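Local atomic coordinates of ethanolamine kinase Pv091845 (Plasmodium vivax, PDB entry 2QG7), a protein that probably phosphorylates ethanolamine, the first of three steps in making phosphatidylethanolamine from ethanolamine. Residues Gly119-Ser131 with Lys135-Glu147. Sequence-based numbering, arbitrary orientation.
Sequences GITNILIKVKDMS and KYLIRLYGPKTDE
Ile123 and Leu140, Ile125 and Ile138, and Val127 and Tyr136 form the three hydrogen-bonded pairs of an antiparallel beta hairpin. Each pair has two backbone bonds, and Ile138 N to Ile125 O is the shortest at 2.6 Å. Beyond the strands, Gly142 N adds a weak bond to Thr121 O.

The same six residues make a largely apolar face. Ile125 CD1 meets Leu140 CD1 at 3.7 Å, and Val127 CG2 lies 3.8 Å from Ile138 CG1. Helix 84-98 packs on this face, with Cys91 against both Ile125 and Ile138.

The other face includes Asn122, Leu124, Lys126, Leu137 and Arg139. Leu124 CD2 touches Leu137 CD2 at 3.7 Å and also sits 3.8 Å above the centre of the Arg139 guanidinium. The arginine starts with CG anti to its N (chi1 -171°) and bends at chi3 (-68°), which lays one guanidinium face against this methyl. Asn122 OD1 lies at the guanidinium edge, 3.6 Å from Arg139 NH2, with the amide plane nearly perpendicular. Arg139 NH1 makes a salt bridge to Glu180 on the next strand.

At the turn end, the extended chains of Lys126 and Lys135 bring their NZ atoms within 3.4 Å. This like-charge approach probably costs energy.

The hairpin supplies the second and third strands of the five-stranded sheet of the kinase-like N-terminal lobe. Its chemistry implies two unlike faces: one apolar and helix-backed, the other holding a buried arginine that packs on a leucine methyl and pairs with a carboxylate.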
loop_
_atom_site.group_PDB
_atom_site.type_symbol
_atom_site.label_atom_id
_atom_site.label_comp_id
_atom_site.label_asym_id
_atom_site.label_seq_id
_atom_site.Cartn_x
_atom_site.Cartn_y
_atom_site.Cartn_z
ATOM N N GLY D 119 -16.007 -8.067 -12.751
ATOM C CA GLY D 119 -14.585 -7.739 -12.682
ATOM C C GLY D 119 -14.359 -6.317 -12.165
ATOM O O GLY D 119 -15.097 -5.839 -11.277
ATOM N N ILE D 120 -13.336 -5.649 -12.718
ATOM C CA ILE D 120 -13.066 -4.226 -12.440
ATOM C C ILE D 120 -13.119 -3.406 -13.720
ATOM O O ILE D 120 -13.480 -2.225 -13.686
ATOM C CB ILE D 120 -11.714 -3.937 -11.647
ATOM C CG1 ILE D 120 -10.498 -4.662 -12.270
ATOM C CG2 ILE D 120 -11.884 -4.204 -10.102
ATOM C CD1 ILE D 120 -9.147 -4.197 -11.730
ATOM N N THR D 121 -12.777 -4.034 -14.843
ATOM C CA THR D 121 -12.742 -3.327 -16.124
ATOM C C THR D 121 -13.975 -3.598 -17.026
ATOM O O THR D 121 -14.046 -3.133 -18.174
ATOM C CB THR D 121 -11.404 -3.597 -16.867
ATOM O OG1 THR D 121 -11.283 -5.001 -17.168
ATOM C CG2 THR D 121 -10.224 -3.139 -15.993
ATOM N N ASN D 122 -14.937 -4.350 -16.486
ATOM C CA ASN D 122 -16.157 -4.743 -17.182
ATOM C C ASN D 122 -17.335 -4.382 -16.301
ATOM O O ASN D 122 -17.180 -4.215 -15.076
ATOM C CB ASN D 122 -16.184 -6.263 -17.404
ATOM C CG ASN D 122 -14.929 -6.791 -18.131
ATOM O OD1 ASN D 122 -14.343 -7.814 -17.714
ATOM N ND2 ASN D 122 -14.520 -6.109 -19.225
ATOM N N ILE D 123 -18.506 -4.257 -16.936
ATOM C CA ILE D 123 -19.781 -4.177 -16.216
ATOM C C ILE D 123 -20.598 -5.420 -16.555
ATOM O O ILE D 123 -20.799 -5.727 -17.740
ATOM C CB ILE D 123 -20.558 -2.899 -16.573
ATOM C CG1 ILE D 123 -19.624 -1.687 -16.423
ATOM C CG2 ILE D 123 -21.810 -2.777 -15.710
ATOM C CD1 ILE D 123 -20.032 -0.423 -17.227
ATOM N N LEU D 124 -21.030 -6.138 -15.512
ATOM C CA LEU D 124 -21.825 -7.362 -15.667
ATOM C C LEU D 124 -23.284 -7.195 -15.258
ATOM O O LEU D 124 -23.587 -6.762 -14.142
ATOM C CB LEU D 124 -21.214 -8.535 -14.891
ATOM C CG LEU D 124 -20.020 -9.221 -15.547
ATOM C CD1 LEU D 124 -19.373 -10.223 -14.579
ATOM C CD2 LEU D 124 -20.426 -9.873 -16.873
ATOM N N ILE D 125 -24.181 -7.560 -16.171
ATOM C CA ILE D 125 -25.601 -7.409 -15.916
ATOM C C ILE D 125 -26.326 -8.716 -16.184
ATOM O O ILE D 125 -26.344 -9.216 -17.324
ATOM C CB ILE D 125 -26.262 -6.228 -16.704
ATOM C CG1 ILE D 125 -25.428 -4.935 -16.582
ATOM C CG2 ILE D 125 -27.737 -6.016 -16.254
ATOM C CD1 ILE D 125 -24.366 -4.768 -17.701
ATOM N N LYS D 126 -26.897 -9.243 -15.091
ATOM C CA LYS D 126 -27.724 -10.450 -15.063
ATOM C C LYS D 126 -29.142 -10.131 -15.586
ATOM O O LYS D 126 -29.783 -9.182 -15.138
ATOM C CB LYS D 126 -27.778 -10.972 -13.614
ATOM C CG LYS D 126 -28.924 -11.979 -13.293
ATOM C CD LYS D 126 -28.809 -12.474 -11.845
ATOM C CE LYS D 126 -29.599 -13.796 -11.681
ATOM N NZ LYS D 126 -29.571 -14.386 -10.301
ATOM N N VAL D 127 -29.600 -10.921 -16.548
ATOM C CA VAL D 127 -30.899 -10.736 -17.188
ATOM C C VAL D 127 -31.770 -11.941 -16.843
ATOM O O VAL D 127 -31.416 -13.068 -17.170
ATOM C CB VAL D 127 -30.768 -10.633 -18.744
ATOM C CG1 VAL D 127 -32.116 -10.328 -19.398
ATOM C CG2 VAL D 127 -29.734 -9.602 -19.137
ATOM N N LYS D 128 -32.902 -11.707 -16.179
ATOM C CA LYS D 128 -33.830 -12.801 -15.836
ATOM C C LYS D 128 -35.081 -12.752 -16.715
ATOM O O LYS D 128 -35.514 -11.676 -17.109
ATOM C CB LYS D 128 -34.222 -12.763 -14.349
ATOM C CG LYS D 128 -33.037 -12.593 -13.366
ATOM C CD LYS D 128 -33.514 -12.887 -11.917
ATOM C CE LYS D 128 -32.632 -12.115 -10.892
ATOM N NZ LYS D 128 -32.875 -12.836 -9.411
ATOM N N ASP D 129 -35.652 -13.912 -17.034
ATOM C CA ASP D 129 -36.958 -13.955 -17.722
ATOM C C ASP D 129 -38.000 -14.729 -16.906
ATOM O O ASP D 129 -37.753 -15.875 -16.502
ATOM C CB ASP D 129 -36.829 -14.540 -19.139
ATOM C CG ASP D 129 -38.037 -14.232 -20.023
ATOM O OD1 ASP D 129 -38.872 -13.368 -19.645
ATOM O OD2 ASP D 129 -38.145 -14.844 -21.114
ATOM N N MET D 130 -39.146 -14.079 -16.655
ATOM C CA MET D 130 -40.259 -14.704 -15.940
ATOM C C MET D 130 -40.858 -15.852 -16.766
ATOM O O MET D 130 -40.913 -17.013 -16.312
ATOM C CB MET D 130 -41.346 -13.653 -15.596
ATOM C CG MET D 130 -42.619 -14.211 -14.927
ATOM S SD MET D 130 -43.971 -14.636 -16.067
ATOM C CE MET D 130 -45.048 -15.569 -14.964
ATOM N N SER D 131 -41.290 -15.510 -17.981
ATOM C CA SER D 131 -42.091 -16.403 -18.838
ATOM C C SER D 131 -41.374 -17.666 -19.335
ATOM O O SER D 131 -42.021 -18.700 -19.567
ATOM C CB SER D 131 -42.686 -15.617 -20.023
ATOM O OG SER D 131 -41.666 -15.094 -20.877
ATOM N N LYS D 135 -31.930 -17.472 -17.778
ATOM C CA LYS D 135 -31.043 -16.375 -17.417
ATOM C C LYS D 135 -29.896 -16.181 -18.399
ATOM O O LYS D 135 -29.257 -17.146 -18.837
ATOM C CB LYS D 135 -30.553 -16.535 -15.984
ATOM C CG LYS D 135 -31.741 -16.785 -14.986
ATOM C CD LYS D 135 -31.153 -16.818 -13.544
ATOM C CE LYS D 135 -32.348 -17.118 -12.560
ATOM N NZ LYS D 135 -31.764 -16.911 -11.068
ATOM N N TYR D 136 -29.672 -14.917 -18.761
ATOM C CA TYR D 136 -28.553 -14.498 -19.624
ATOM C C TYR D 136 -27.677 -13.519 -18.861
ATOM O O TYR D 136 -28.001 -13.133 -17.738
ATOM C CB TYR D 136 -29.054 -13.880 -20.943
ATOM C CG TYR D 136 -30.022 -14.775 -21.707
ATOM C CD1 TYR D 136 -31.408 -14.690 -21.504
ATOM C CD2 TYR D 136 -29.550 -15.725 -22.622
ATOM C CE1 TYR D 136 -32.289 -15.530 -22.195
ATOM C CE2 TYR D 136 -30.424 -16.565 -23.310
ATOM C CZ TYR D 136 -31.784 -16.461 -23.094
ATOM O OH TYR D 136 -32.634 -17.289 -23.793
ATOM N N LEU D 137 -26.553 -13.143 -19.461
ATOM C CA LEU D 137 -25.603 -12.217 -18.839
ATOM C C LEU D 137 -25.140 -11.210 -19.888
ATOM O O LEU D 137 -24.780 -11.598 -21.023
ATOM C CB LEU D 137 -24.404 -12.994 -18.262
ATOM C CG LEU D 137 -23.354 -12.276 -17.415
ATOM C CD1 LEU D 137 -23.954 -11.832 -16.093
ATOM C CD2 LEU D 137 -22.144 -13.183 -17.155
ATOM N N ILE D 138 -25.174 -9.923 -19.531
ATOM C CA ILE D 138 -24.639 -8.920 -20.426
ATOM C C ILE D 138 -23.317 -8.427 -19.870
ATOM O O ILE D 138 -23.216 -8.060 -18.694
ATOM C CB ILE D 138 -25.608 -7.740 -20.677
ATOM C CG1 ILE D 138 -26.931 -8.243 -21.256
ATOM C CG2 ILE D 138 -24.976 -6.718 -21.623
ATOM C CD1 ILE D 138 -27.971 -7.153 -21.430
ATOM N N ARG D 139 -22.305 -8.443 -20.733
ATOM C CA ARG D 139 -21.004 -7.948 -20.380
ATOM C C ARG D 139 -20.689 -6.753 -21.259
ATOM O O ARG D 139 -20.663 -6.847 -22.495
ATOM C CB ARG D 139 -19.948 -9.049 -20.540
ATOM C CG ARG D 139 -18.583 -8.687 -19.991
ATOM C CD ARG D 139 -17.543 -9.694 -20.423
ATOM N NE ARG D 139 -17.748 -11.004 -19.807
ATOM C CZ ARG D 139 -17.364 -11.340 -18.572
ATOM N NH1 ARG D 139 -17.610 -12.568 -18.127
ATOM N NH2 ARG D 139 -16.740 -10.466 -17.771
ATOM N N LEU D 140 -20.467 -5.623 -20.597
ATOM C CA LEU D 140 -20.170 -4.365 -21.263
ATOM C C LEU D 140 -18.737 -4.000 -20.943
ATOM O O LEU D 140 -18.353 -3.909 -19.771
ATOM C CB LEU D 140 -21.139 -3.268 -20.801
ATOM C CG LEU D 140 -22.635 -3.470 -21.096
ATOM C CD1 LEU D 140 -23.437 -2.388 -20.437
ATOM C CD2 LEU D 140 -22.924 -3.447 -22.592
ATOM N N TYR D 141 -17.944 -3.816 -21.992
ATOM C CA TYR D 141 -16.517 -3.527 -21.843
ATOM C C TYR D 141 -16.263 -2.086 -21.395
ATOM O O TYR D 141 -17.057 -1.187 -21.708
ATOM C CB TYR D 141 -15.757 -3.800 -23.152
ATOM C CG TYR D 141 -16.088 -5.102 -23.874
ATOM C CD1 TYR D 141 -16.368 -6.282 -23.160
ATOM C CD2 TYR D 141 -16.081 -5.152 -25.283
ATOM C CE1 TYR D 141 -16.660 -7.459 -23.824
ATOM C CE2 TYR D 141 -16.366 -6.330 -25.958
ATOM C CZ TYR D 141 -16.651 -7.485 -25.218
ATOM O OH TYR D 141 -16.934 -8.663 -25.877
ATOM N N GLY D 142 -15.153 -1.875 -20.666
ATOM C CA GLY D 142 -14.700 -0.516 -20.317
ATOM C C GLY D 142 -14.032 0.235 -21.476
ATOM O O GLY D 142 -14.102 -0.198 -22.639
ATOM N N PRO D 143 -13.403 1.394 -21.183
ATOM C CA PRO D 143 -12.597 2.142 -22.181
ATOM C C PRO D 143 -11.143 1.621 -22.289
ATOM O O PRO D 143 -10.236 2.349 -22.714
ATOM C CB PRO D 143 -12.617 3.589 -21.642
ATOM C CG PRO D 143 -13.434 3.533 -20.326
ATOM C CD PRO D 143 -13.457 2.100 -19.892
ATOM N N LYS D 144 -10.939 0.365 -21.895
ATOM C CA LYS D 144 -9.637 -0.293 -21.944
ATOM C C LYS D 144 -9.827 -1.573 -22.763
ATOM O O LYS D 144 -9.812 -2.689 -22.233
ATOM C CB LYS D 144 -9.162 -0.598 -20.516
ATOM C CG LYS D 144 -9.329 0.584 -19.512
ATOM C CD LYS D 144 -9.980 0.103 -18.192
ATOM C CE LYS D 144 -10.081 1.210 -17.127
ATOM N NZ LYS D 144 -11.237 0.789 -16.067
ATOM N N THR D 145 -10.015 -1.377 -24.071
ATOM C CA THR D 145 -10.588 -2.408 -24.957
ATOM C C THR D 145 -9.597 -2.958 -26.010
ATOM O O THR D 145 -9.841 -4.021 -26.608
ATOM C CB THR D 145 -11.924 -1.886 -25.644
ATOM O OG1 THR D 145 -12.645 -2.999 -26.270
ATOM C CG2 THR D 145 -11.628 -0.759 -26.684
ATOM N N ASP D 146 -8.491 -2.229 -26.222
ATOM C CA ASP D 146 -7.471 -2.586 -27.221
ATOM C C ASP D 146 -6.077 -2.483 -26.607
ATOM O O ASP D 146 -5.203 -3.336 -26.858
ATOM C CB ASP D 146 -7.575 -1.684 -28.470
ATOM C CG ASP D 146 -8.848 -1.941 -29.281
ATOM O OD1 ASP D 146 -9.311 -3.117 -29.311
ATOM O OD2 ASP D 146 -9.387 -0.975 -29.886
ATOM N N GLU D 147 -5.890 -1.444 -25.787
ATOM C CA GLU D 147 -4.611 -1.183 -25.126
ATOM C C GLU D 147 -4.129 -2.378 -24.264
ATOM O O GLU D 147 -2.926 -2.720 -24.233
ATOM C CB GLU D 147 -4.726 0.093 -24.285
ATOM C CG GLU D 147 -5.642 1.192 -24.971
ATOM C CD GLU D 147 -5.866 2.380 -24.013
ATOM O OE1 GLU D 147 -5.474 2.260 -22.815
ATOM O OE2 GLU D 147 -6.426 3.435 -24.465
#